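Local atomic coordinates of sucrose 6(F)-phosphate phosphorylase (Thermoanaerobacterium thermosaccharolyticum DSM 571, PDB entry 6S9V), a protein that is a phosphorylase built on the TIM-barrel catalytic domain of the alpha-amylase family. Residues 24-27 / 28-31. Numbering follows the deposited sequence.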
loop_
_atom_site.group_PDB
_atom_site.type_symbol
_atom_site.label_atom_id
_atom_site.label_comp_id
_atom_site.label_asym_id
_atom_site.label_seq_id
_atom_site.Cartn_x
_atom_site.Cartn_y
_atom_site.Cartn_z
ATOM N N ILE A 24 -8.504 -1.526 3.898
ATOM C CA ILE A 24 -7.179 -1.347 4.481
ATOM C C ILE A 24 -7.358 -0.687 5.840
ATOM O O ILE A 24 -7.947 0.392 5.923
ATOM C CB ILE A 24 -6.256 -0.471 3.614
ATOM C CG1 ILE A 24 -6.145 -0.993 2.183
ATOM C CG2 ILE A 24 -4.876 -0.376 4.255
ATOM C CD1 ILE A 24 -5.645 0.069 1.215
ATOM N N THR A 25 -6.821 -1.304 6.893
ATOM C CA THR A 25 -6.959 -0.732 8.228
ATOM C C THR A 25 -5.756 -1.107 9.079
ATOM O O THR A 25 -5.129 -2.153 8.877
ATOM C CB THR A 25 -8.244 -1.207 8.921
ATOM O OG1 THR A 25 -8.412 -0.525 10.177
ATOM C CG2 THR A 25 -8.187 -2.712 9.181
ATOM N N TYR A 26 -5.438 -0.248 10.035
ATOM C CA TYR A 26 -4.533 -0.647 11.088
ATOM C C TYR A 26 -5.261 -1.612 12.015
ATOM O O TYR A 26 -6.497 -1.628 12.072
ATOM C CB TYR A 26 -4.021 0.563 11.866
ATOM C CG TYR A 26 -2.970 1.353 11.130
ATOM C CD1 TYR A 26 -1.651 0.913 11.085
ATOM C CD2 TYR A 26 -3.287 2.540 10.475
ATOM C CE1 TYR A 26 -0.676 1.629 10.418
ATOM C CE2 TYR A 26 -2.316 3.256 9.798
ATOM C CZ TYR A 26 -1.016 2.795 9.774
ATOM O OH TYR A 26 -0.039 3.504 9.120
ATOM N N PRO A 27 -4.514 -2.463 12.717
ATOM C CA PRO A 27 -5.159 -3.409 13.637
ATOM C C PRO A 27 -5.887 -2.731 14.771
ATOM O O PRO A 27 -6.783 -3.343 15.368
ATOM C CB PRO A 27 -3.989 -4.259 14.154
ATOM C CG PRO A 27 -2.776 -3.425 13.933
ATOM C CD PRO A 27 -3.047 -2.613 12.697
ATOM N N ASP A 28 -5.538 -1.482 15.086
ATOM C CA ASP A 28 -6.112 -0.789 16.226
ATOM C C ASP A 28 -6.918 0.446 15.851
ATOM O O ASP A 28 -7.464 1.100 16.747
ATOM C CB ASP A 28 -5.000 -0.392 17.210
ATOM C CG ASP A 28 -3.888 0.420 16.551
ATOM O OD1 ASP A 28 -3.632 0.237 15.341
ATOM O OD2 ASP A 28 -3.267 1.251 17.246
ATOM N N SER A 29 -7.034 0.775 14.565
ATOM C CA SER A 29 -7.634 2.041 14.166
ATOM C C SER A 29 -9.151 1.992 14.022
ATOM O O SER A 29 -9.768 3.047 13.824
ATOM C CB SER A 29 -7.015 2.531 12.853
ATOM O OG SER A 29 -7.209 1.592 11.800
ATOM N N LEU A 30 -9.771 0.820 14.134
ATOM C CA LEU A 30 -11.229 0.696 14.161
ATOM C C LEU A 30 -11.631 0.046 15.493
ATOM O O LEU A 30 -11.949 -1.144 15.567
ATOM C CB LEU A 30 -11.729 -0.110 12.929
ATOM C CG LEU A 30 -11.586 0.641 11.597
ATOM C CD1 LEU A 30 -11.874 -0.260 10.405
ATOM C CD2 LEU A 30 -12.485 1.873 11.564
ATOM N N GLY A 31 -11.628 0.852 16.556
ATOM C CA GLY A 31 -12.085 0.410 17.857
ATOM C C GLY A 31 -11.003 0.039 18.846
ATOM O O GLY A 31 -11.305 -0.097 20.039
HETATM O O HOH W 1 -9.122 -1.886 15.255
#
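Ser29 OG turns back onto the chain that precedes it, lying 3.1 Å from Tyr26 N and 2.9 Å from Thr25 OG1. The N-H of Tyr26 makes a weak hydrogen bond to this oxygen, bent to 124° at the hydrogen. The chain turn brings Ser29 back, and its chi1 of 60°, with OG between the backbone N and carbonyl carbon, aims the oxygen at Thr25 and Tyr26; there it also meets Tyr26 CB at 3.4 Å, near the plane of the ring. Thr25 OG1 donates to Tyr26 O over 2.9 Å, arriving in the carbonyl plane on a lone pair, with a C=O...OG1 angle of 128°. Past this hydroxyl comes Leu30, whose CD1 branch lies 3.5 Å from Thr25 OG1, the two side chains crossing at a slant.

Thr25 ends strand 22-25, first strand of the (beta/alpha)8 barrel, and Tyr26 to Gly31 begin the loop that leads from its C-terminal end to helix 34-44. Water 1 bridges the turn, donating to Pro27 O at 2.8 Å and accepting from Leu30 N at 3.0 Å. Asp28 runs alongside the Pro27 ring, pointing the same way, and its OD1 comes 3.5 Å from Tyr26 CB. That carboxylate oxygen forms a salt bridge with Arg64, which also makes a cation-pi contact with the Tyr26 ring. Further out, Tyr393 of helix 393-396 packs on Thr25, Tyr26, Ser29 and Leu30, while Leu37 of helix 34-44 touches Thr25 and Leu30.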